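Local structure of D-alanyl transferase DltD (Enterococcus faecalis, 6O93) at residues G45-S50 / T347-W352; A332-C337 / R341-D346; S53-S58 / Q225-I230. The protein probably transfers D-alanine in the D-alanylation of lipoteichoic acid in the Gram-positive cell wall, as a membrane-associated member of the SGNH hydrolase clan. All blocks are in the same frame, centred on the assembly; numbering follows the deposited sequence.

Contact 1: G45-S50 / T347-W352. With NA (sodium ion), chain K; PO4 (phosphate ion), chain F; PO4 (phosphate ion), chain G.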
loop_
_atom_site.group_PDB
_atom_site.type_symbol
_atom_site.label_atom_id
_atom_site.label_comp_id
_atom_site.label_asym_id
_atom_site.label_seq_id
_atom_site.Cartn_x
_atom_site.Cartn_y
_atom_site.Cartn_z
ATOM N N GLY A 45 -0.301 1.159 0.990
ATOM C CA GLY A 45 0.728 1.601 0.068
ATOM C C GLY A 45 2.104 1.123 0.480
ATOM O O GLY A 45 2.234 0.071 1.113
ATOM N N SER A 46 3.140 1.887 0.132
ATOM C CA SER A 46 4.501 1.538 0.519
ATOM C C SER A 46 5.271 2.797 0.918
ATOM O O SER A 46 4.733 3.640 1.644
ATOM C CB SER A 46 5.188 0.760 -0.612
ATOM O OG SER A 46 5.080 1.419 -1.860
ATOM N N SER A 47 6.525 2.942 0.469
ATOM C CA SER A 47 7.393 3.978 1.022
ATOM C C SER A 47 6.905 5.391 0.717
ATOM O O SER A 47 7.283 6.329 1.430
ATOM C CB SER A 47 8.823 3.805 0.502
ATOM O OG SER A 47 8.886 3.915 -0.910
ATOM N N GLU A 48 6.080 5.573 -0.313
ATOM C CA GLU A 48 5.610 6.914 -0.645
ATOM C C GLU A 48 4.755 7.515 0.464
ATOM O O GLU A 48 4.648 8.744 0.554
ATOM C CB GLU A 48 4.824 6.891 -1.959
ATOM C CG GLU A 48 3.464 6.190 -1.901
ATOM C CD GLU A 48 3.573 4.679 -1.824
ATOM O OE1 GLU A 48 4.665 4.141 -2.109
ATOM O OE2 GLU A 48 2.563 4.031 -1.479
ATOM N N LEU A 49 4.149 6.680 1.312
ATOM C CA LEU A 49 3.286 7.178 2.376
ATOM C C LEU A 49 4.020 8.091 3.353
ATOM O O LEU A 49 3.378 8.923 4.001
ATOM C CB LEU A 49 2.671 6.002 3.140
ATOM C CG LEU A 49 1.752 5.080 2.336
ATOM C CD1 LEU A 49 1.297 3.907 3.186
ATOM C CD2 LEU A 49 0.550 5.839 1.795
ATOM N N SER A 50 5.340 7.958 3.476
ATOM C CA SER A 50 6.103 8.741 4.440
ATOM C C SER A 50 6.515 10.110 3.913
ATOM O O SER A 50 7.086 10.900 4.673
ATOM C CB SER A 50 7.357 7.971 4.869
ATOM O OG SER A 50 8.247 7.795 3.779
ATOM N N THR A 347 12.240 10.738 -6.963
ATOM C CA THR A 347 12.239 10.011 -8.226
ATOM C C THR A 347 10.920 9.286 -8.463
ATOM O O THR A 347 10.399 9.303 -9.583
ATOM C CB THR A 347 13.401 9.020 -8.258
ATOM O OG1 THR A 347 13.383 8.220 -7.069
ATOM C CG2 THR A 347 14.730 9.758 -8.358
ATOM N N ILE A 348 10.357 8.658 -7.431
ATOM C CA ILE A 348 9.206 7.783 -7.631
ATOM C C ILE A 348 8.126 8.008 -6.580
ATOM O O ILE A 348 7.042 7.424 -6.667
ATOM C CB ILE A 348 9.646 6.306 -7.629
ATOM C CG1 ILE A 348 10.312 5.947 -6.298
ATOM C CG2 ILE A 348 10.594 6.031 -8.791
ATOM C CD1 ILE A 348 10.603 4.469 -6.146
ATOM N N HIS A 349 8.401 8.849 -5.587
ATOM C CA HIS A 349 7.498 9.038 -4.458
ATOM C C HIS A 349 6.671 10.306 -4.638
ATOM O O HIS A 349 7.215 11.368 -4.959
ATOM C CB HIS A 349 8.283 9.104 -3.148
ATOM C CG HIS A 349 9.070 7.865 -2.860
ATOM N ND1 HIS A 349 10.420 7.764 -3.115
ATOM C CD2 HIS A 349 8.693 6.669 -2.350
ATOM C CE1 HIS A 349 10.843 6.561 -2.768
ATOM N NE2 HIS A 349 9.814 5.877 -2.301
ATOM N N LEU A 350 5.359 10.187 -4.427
ATOM C CA LEU A 350 4.474 11.341 -4.483
ATOM C C LEU A 350 4.980 12.444 -3.565
ATOM O O LEU A 350 5.543 12.182 -2.497
ATOM C CB LEU A 350 3.050 10.948 -4.078
ATOM C CG LEU A 350 2.241 10.144 -5.097
ATOM C CD1 LEU A 350 1.007 9.547 -4.437
ATOM C CD2 LEU A 350 1.844 11.019 -6.274
ATOM N N GLY A 351 4.763 13.689 -3.985
ATOM C CA GLY A 351 5.240 14.853 -3.273
ATOM C C GLY A 351 4.166 15.921 -3.157
ATOM O O GLY A 351 2.966 15.645 -3.194
ATOM N N TRP A 352 4.634 17.163 -3.028
ATOM C CA TRP A 352 3.794 18.304 -2.679
ATOM C C TRP A 352 2.506 18.361 -3.492
ATOM O O TRP A 352 1.416 18.171 -2.944
ATOM C CB TRP A 352 4.587 19.601 -2.854
ATOM C CG TRP A 352 5.842 19.640 -2.036
ATOM C CD1 TRP A 352 5.976 20.117 -0.765
ATOM C CD2 TRP A 352 7.137 19.177 -2.429
ATOM N NE1 TRP A 352 7.276 19.981 -0.343
ATOM C CE2 TRP A 352 8.009 19.406 -1.347
ATOM C CE3 TRP A 352 7.646 18.590 -3.593
ATOM C CZ2 TRP A 352 9.361 19.070 -1.393
ATOM C CZ3 TRP A 352 8.987 18.257 -3.635
ATOM C CH2 TRP A 352 9.828 18.498 -2.544
HETATM NA NA NA K . 6.509 3.225 -3.470
HETATM P P PO4 F . 8.636 0.417 -2.483
HETATM O O1 PO4 F . 8.087 -0.905 -1.999
HETATM O O2 PO4 F . 8.288 0.600 -3.942
HETATM O O3 PO4 F . 10.137 0.436 -2.316
HETATM O O4 PO4 F . 8.034 1.543 -1.678
HETATM P P PO4 G . 14.899 5.349 -8.905
HETATM O O1 PO4 G . 14.500 3.895 -8.791
HETATM O O2 PO4 G . 14.496 6.080 -7.645
HETATM O O3 PO4 G . 14.205 5.964 -10.096
HETATM O O4 PO4 G . 16.395 5.453 -9.086
#
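The hydroxyl of S47 is gripped from two directions. NE2 of H349 donates to S47 OG over 2.6 Å, with the oxygen only 10° out of the imidazole plane, while S47 OG in turn donates over 2.6 Å to O4 of the chain F phosphate ion, probably taken from the crystallisation liquor. The same O4 accepts from S47 N at 3.0 Å. With chi1 at 61°, OG stands between the backbone N and carbonyl carbon, on the side of the phosphate that S47 N also binds. Beside it, E48 meets the imidazole edge with CB, 3.9 Å from H349 CD2, then bends at chi2 (-74°) to bring OE1 2.5 Å from a sodium ion. S46 OG, phosphate O4 and S104 OG complete the ligands seen, and E48 OE2 takes the S46 backbone N-H at 2.7 Å, holding the carboxylate in place. On the far side of the imidazole, D346 OD1 accepts from H349 ND1, fixing the ring's rotation. S47, H349 and D346 thus have the geometry of a Ser-His-Asp charge relay, consistent with a catalytic triad of the SGNH hydrolase clan. The serine sits on a short 3-10 turn just after strand 40-44, an inner strand of the parallel sheet; the histidine comes from the loop leading into helix 352-367, against which L49 and L350 pack.

Contact 2: A332-C337 / R341-D346; sequences ADFSTC and RYFMAD
F343 reaches across to F334 and C337 with the far end of its ring. Its CB starts from the loop 341-346, and chi1 of -156° sets CG roughly opposite the backbone N, which sends the ring out toward the turn at 334-337. Moving outward, CE2 is the first atom to meet F334, lying 3.9 Å from F334 CB. The tip, CZ, is shared: it comes 3.8 Å from F334 CG and 4.1 Å from C337 CB. F334 CG lies at the edge of the F343 ring, near its plane, yet the two rings meet obliquely, their planes at 55° and their centroids 5.7 Å apart. C337 instead covers a face. Its CB sits almost squarely above the middle of the F343 ring, 10° off the normal, in a CH-pi contact, and SG adds an oblique sulfur-aromatic approach to the same ring. That sulfur also lies at the edge of the F334 ring, in its plane; the cysteine thus touches both aromatics, F343 over a face and F334 at an edge. M344 SD borders the F343 ring at another point of its edge.

The turn that presents F334 and C337 is type I, closed by C337 N to F334 O at 3.0 Å. Ahead of it, D333 OD1 accepts from both S335 OG (2.6 Å) and S335 N (3.0 Å), the latter forming an Asx turn that bends the chain as it leaves the sheet. The other oxygen of the carboxylate, OD2, forms a salt bridge with K320 of helix 309-324. The arrangement lies at the end of strand 331-333, at one edge of the parallel sheet: helix 309-324 touches D333, S335 and T336 on the Asx-turn side, helix 352-367 covers F334 with A357, V358 and Q361, and P296 packs on F343.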
loop_
_atom_site.group_PDB
_atom_site.type_symbol
_atom_site.label_atom_id
_atom_site.label_comp_id
_atom_site.label_asym_id
_atom_site.label_seq_id
_atom_site.Cartn_x
_atom_site.Cartn_y
_atom_site.Cartn_z
ATOM N N ALA A 332 -7.861 6.943 -9.449
ATOM C CA ALA A 332 -7.196 8.227 -9.667
ATOM C C ALA A 332 -5.870 7.931 -10.361
ATOM O O ALA A 332 -4.858 7.656 -9.717
ATOM C CB ALA A 332 -6.998 8.974 -8.353
ATOM N N ASP A 333 -5.883 7.986 -11.691
ATOM C CA ASP A 333 -4.712 7.649 -12.500
ATOM C C ASP A 333 -3.935 8.928 -12.788
ATOM O O ASP A 333 -4.305 9.709 -13.667
ATOM C CB ASP A 333 -5.135 6.955 -13.791
ATOM C CG ASP A 333 -3.951 6.552 -14.651
ATOM O OD1 ASP A 333 -2.800 6.676 -14.182
ATOM O OD2 ASP A 333 -4.173 6.113 -15.801
ATOM N N PHE A 334 -2.846 9.138 -12.051
ATOM C CA PHE A 334 -1.961 10.271 -12.280
ATOM C C PHE A 334 -0.688 9.873 -13.028
ATOM O O PHE A 334 0.294 10.623 -13.008
ATOM C CB PHE A 334 -1.607 10.939 -10.950
ATOM C CG PHE A 334 -2.793 11.507 -10.220
ATOM C CD1 PHE A 334 -3.476 12.599 -10.724
ATOM C CD2 PHE A 334 -3.216 10.954 -9.022
ATOM C CE1 PHE A 334 -4.565 13.125 -10.052
ATOM C CE2 PHE A 334 -4.304 11.475 -8.346
ATOM C CZ PHE A 334 -4.979 12.562 -8.862
ATOM N N SER A 335 -0.685 8.713 -13.691
ATOM C CA SER A 335 0.501 8.282 -14.420
ATOM C C SER A 335 0.810 9.188 -15.606
ATOM O O SER A 335 1.962 9.232 -16.050
ATOM C CB SER A 335 0.335 6.837 -14.899
ATOM O OG SER A 335 -0.735 6.719 -15.822
ATOM N N THR A 336 -0.186 9.908 -16.123
ATOM C CA THR A 336 0.027 10.859 -17.206
ATOM C C THR A 336 0.522 12.213 -16.718
ATOM O O THR A 336 0.728 13.111 -17.543
ATOM C CB THR A 336 -1.269 11.056 -17.997
ATOM O OG1 THR A 336 -2.332 11.387 -17.095
ATOM C CG2 THR A 336 -1.626 9.792 -18.768
ATOM N N CYS A 337 0.716 12.383 -15.406
ATOM C CA CYS A 337 1.181 13.638 -14.829
ATOM C C CYS A 337 2.692 13.671 -14.642
ATOM O O CYS A 337 3.193 14.395 -13.770
ATOM C CB CYS A 337 0.478 13.887 -13.494
ATOM S SG CYS A 337 -1.325 13.934 -13.607
ATOM N N ARG A 341 5.072 19.763 -12.733
ATOM C CA ARG A 341 6.149 20.217 -11.865
ATOM C C ARG A 341 5.736 20.138 -10.400
ATOM O O ARG A 341 4.583 20.403 -10.046
ATOM C CB ARG A 341 6.543 21.650 -12.221
ATOM C CG ARG A 341 6.874 21.850 -13.691
ATOM C CD ARG A 341 7.234 23.296 -13.990
ATOM N NE ARG A 341 8.424 23.723 -13.262
ATOM C CZ ARG A 341 8.999 24.914 -13.400
ATOM N NH1 ARG A 341 8.494 25.806 -14.244
ATOM N NH2 ARG A 341 10.082 25.215 -12.694
ATOM N N TYR A 342 6.690 19.769 -9.546
ATOM C CA TYR A 342 6.494 19.692 -8.100
ATOM C C TYR A 342 5.474 18.627 -7.709
ATOM O O TYR A 342 4.976 18.625 -6.577
ATOM C CB TYR A 342 6.078 21.053 -7.531
ATOM C CG TYR A 342 6.880 22.210 -8.083
ATOM C CD1 TYR A 342 8.253 22.285 -7.886
ATOM C CD2 TYR A 342 6.265 23.227 -8.801
ATOM C CE1 TYR A 342 8.990 23.339 -8.391
ATOM C CE2 TYR A 342 6.994 24.287 -9.308
ATOM C CZ TYR A 342 8.356 24.337 -9.101
ATOM O OH TYR A 342 9.087 25.390 -9.605
ATOM N N PHE A 343 5.158 17.714 -8.628
ATOM C CA PHE A 343 4.196 16.653 -8.346
ATOM C C PHE A 343 4.805 15.574 -7.457
ATOM O O PHE A 343 4.140 15.061 -6.548
ATOM C CB PHE A 343 3.705 16.046 -9.662
ATOM C CG PHE A 343 2.360 15.379 -9.570
ATOM C CD1 PHE A 343 1.195 16.120 -9.681
ATOM C CD2 PHE A 343 2.261 14.010 -9.395
ATOM C CE1 PHE A 343 -0.046 15.511 -9.608
ATOM C CE2 PHE A 343 1.024 13.394 -9.322
ATOM C CZ PHE A 343 -0.132 14.147 -9.431
ATOM N N MET A 344 6.063 15.228 -7.701
ATOM C CA MET A 344 6.752 14.182 -6.965
ATOM C C MET A 344 7.700 14.793 -5.941
ATOM O O MET A 344 8.187 15.914 -6.107
ATOM C CB MET A 344 7.534 13.280 -7.922
ATOM C CG MET A 344 6.694 12.704 -9.047
ATOM S SD MET A 344 5.297 11.746 -8.438
ATOM C CE MET A 344 6.114 10.248 -7.885
ATOM N N ALA A 345 7.951 14.040 -4.870
ATOM C CA ALA A 345 8.926 14.464 -3.872
ATOM C C ALA A 345 10.346 14.159 -4.317
ATOM O O ALA A 345 11.279 14.879 -3.946
ATOM C CB ALA A 345 8.644 13.780 -2.532
ATOM N N ASP A 346 10.526 13.109 -5.111
ATOM C CA ASP A 346 11.847 12.718 -5.578
ATOM C C ASP A 346 11.714 11.960 -6.893
ATOM O O ASP A 346 11.124 12.478 -7.847
ATOM C CB ASP A 346 12.563 11.887 -4.508
ATOM C CG ASP A 346 11.675 10.809 -3.913
ATOM O OD1 ASP A 346 11.168 9.956 -4.674
ATOM O OD2 ASP A 346 11.486 10.815 -2.678
#

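Contact 3: S53-S58 / Q225-I230; sequences SAFHPS and QLAGKI
The F55 ring is sandwiched between two methyl groups: A227 CB lies over one face, 3.4 Å above the plane, and A54 CB over the opposite one at 4.0 Å, both displaced toward the rim. A227 makes a CH-pi contact, its CB 3.6 Å from the ring centroid. At the tip of the ring the fit is close, F55 CZ coming 3.3 Å from A227 CA. CZ also approaches L226 CG at 4.1 Å and I230 CD1 at 4.2 Å, so the phenyl is inserted against three residues of helix 220-233. A chi1 of -43° sets CG opposite the carbonyl carbon and carries the ring toward that helix.

Behind the phenylalanine the chain is folded by its own polar groups. S53 OG accepts from F55 N in an ST turn, within the type I turn 53-56. H56 then N-caps helix 57-63, its ND1 receiving S58 N at 3.1 Å, close to the imidazole plane, while NE2 bonds to L49 O. The result is a phenylalanine packed on the A227, L226 and I230 side of helix 220-233, projecting from the type I turn that leads into the N-cap of helix 57-63: a tertiary contact joining the segment after the S47 turn to that peripheral helix.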
loop_
_atom_site.group_PDB
_atom_site.type_symbol
_atom_site.label_atom_id
_atom_site.label_comp_id
_atom_site.label_asym_id
_atom_site.label_seq_id
_atom_site.Cartn_x
_atom_site.Cartn_y
_atom_site.Cartn_z
ATOM N N SER A 53 4.249 16.384 3.926
ATOM C CA SER A 53 4.373 17.820 3.721
ATOM C C SER A 53 3.049 18.445 4.138
ATOM O O SER A 53 2.144 17.759 4.619
ATOM C CB SER A 53 4.723 18.155 2.268
ATOM O OG SER A 53 3.619 17.928 1.409
ATOM N N ALA A 54 2.937 19.760 3.948
ATOM C CA ALA A 54 1.690 20.443 4.271
ATOM C C ALA A 54 0.517 19.908 3.460
ATOM O O ALA A 54 -0.636 20.095 3.860
ATOM C CB ALA A 54 1.841 21.948 4.037
ATOM N N PHE A 55 0.787 19.236 2.342
ATOM C CA PHE A 55 -0.250 18.774 1.432
ATOM C C PHE A 55 -0.444 17.267 1.476
ATOM O O PHE A 55 -1.234 16.733 0.689
ATOM C CB PHE A 55 0.092 19.228 0.012
ATOM C CG PHE A 55 0.578 20.641 -0.046
ATOM C CD1 PHE A 55 -0.317 21.690 -0.139
ATOM C CD2 PHE A 55 1.930 20.922 0.039
ATOM C CE1 PHE A 55 0.127 22.994 -0.168
ATOM C CE2 PHE A 55 2.379 22.223 0.010
ATOM C CZ PHE A 55 1.477 23.262 -0.091
ATOM N N HIS A 56 0.253 16.573 2.368
ATOM C CA HIS A 56 -0.005 15.161 2.595
ATOM C C HIS A 56 -1.407 14.986 3.180
ATOM O O HIS A 56 -1.839 15.796 4.008
ATOM C CB HIS A 56 1.046 14.593 3.547
ATOM C CG HIS A 56 1.045 13.099 3.645
ATOM N ND1 HIS A 56 0.137 12.403 4.414
ATOM C CD2 HIS A 56 1.860 12.170 3.094
ATOM C CE1 HIS A 56 0.385 11.108 4.321
ATOM N NE2 HIS A 56 1.426 10.940 3.526
ATOM N N PRO A 57 -2.145 13.948 2.773
ATOM C CA PRO A 57 -3.518 13.789 3.285
ATOM C C PRO A 57 -3.615 13.746 4.800
ATOM O O PRO A 57 -4.615 14.213 5.357
ATOM C CB PRO A 57 -3.973 12.468 2.653
ATOM C CG PRO A 57 -3.161 12.350 1.412
ATOM C CD PRO A 57 -1.824 12.942 1.744
ATOM N N SER A 58 -2.615 13.190 5.489
ATOM C CA SER A 58 -2.647 13.171 6.948
ATOM C C SER A 58 -2.623 14.578 7.528
ATOM O O SER A 58 -3.229 14.829 8.577
ATOM C CB SER A 58 -1.470 12.359 7.492
ATOM O OG SER A 58 -1.596 10.986 7.163
ATOM N N GLN A 225 -0.862 26.449 -5.825
ATOM C CA GLN A 225 0.172 27.460 -6.015
ATOM C C GLN A 225 1.151 27.476 -4.847
ATOM O O GLN A 225 2.364 27.604 -5.048
ATOM C CB GLN A 225 -0.471 28.836 -6.190
ATOM C CG GLN A 225 -1.287 28.983 -7.466
ATOM C CD GLN A 225 -2.031 30.305 -7.536
ATOM O OE1 GLN A 225 -2.353 30.906 -6.510
ATOM N NE2 GLN A 225 -2.304 30.765 -8.753
ATOM N N LEU A 226 0.644 27.350 -3.618
ATOM C CA LEU A 226 1.523 27.339 -2.453
ATOM C C LEU A 226 2.455 26.133 -2.483
ATOM O O LEU A 226 3.621 26.229 -2.081
ATOM C CB LEU A 226 0.690 27.344 -1.171
ATOM C CG LEU A 226 1.471 27.354 0.145
ATOM C CD1 LEU A 226 2.241 28.654 0.303
ATOM C CD2 LEU A 226 0.535 27.136 1.323
ATOM N N ALA A 227 1.960 24.989 -2.958
ATOM C CA ALA A 227 2.797 23.795 -3.027
ATOM C C ALA A 227 3.972 24.001 -3.973
ATOM O O ALA A 227 5.073 23.497 -3.724
ATOM C CB ALA A 227 1.961 22.593 -3.462
ATOM N N GLY A 228 3.760 24.741 -5.061
ATOM C CA GLY A 228 4.858 25.040 -5.964
ATOM C C GLY A 228 5.919 25.909 -5.319
ATOM O O GLY A 228 7.118 25.687 -5.511
ATOM N N LYS A 229 5.496 26.908 -4.542
ATOM C CA LYS A 229 6.451 27.789 -3.878
ATOM C C LYS A 229 7.262 27.031 -2.835
ATOM O O LYS A 229 8.492 27.152 -2.781
ATOM C CB LYS A 229 5.717 28.969 -3.240
ATOM C CG LYS A 229 5.024 29.880 -4.241
ATOM C CD LYS A 229 4.283 31.009 -3.542
ATOM C CE LYS A 229 3.613 31.939 -4.541
ATOM N NZ LYS A 229 2.857 33.033 -3.867
ATOM N N ILE A 230 6.593 26.240 -1.993
ATOM C CA ILE A 230 7.302 25.478 -0.968
ATOM C C ILE A 230 8.226 24.453 -1.612
ATOM O O ILE A 230 9.382 24.292 -1.203
ATOM C CB ILE A 230 6.299 24.814 -0.005
ATOM C CG1 ILE A 230 5.698 25.867 0.932
ATOM C CG2 ILE A 230 6.974 23.690 0.780
ATOM C CD1 ILE A 230 4.567 25.353 1.807
#

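Contact 1 is the buried one, its centre about 10 Å from the centre of the chain, and its chemistry is polar, built round a sodium ion, a phosphate and a serine-histidine pair. Contacts 2 and 3, their centres about 17 and 21 Å from that point, are partly buried and join their segments through aromatic and aliphatic groups without a hydrogen bond across. The loop before helix 352-367 serves both contact 1 and contact 2: G351 N probably bonds to F343 O, and M344 CE packs on H349. Contact 3 continues the serine loop of contact 1, with W352 packed on S53, F55 and I230, while Y342 reaches G228 to bring contacts 2 and 3 together.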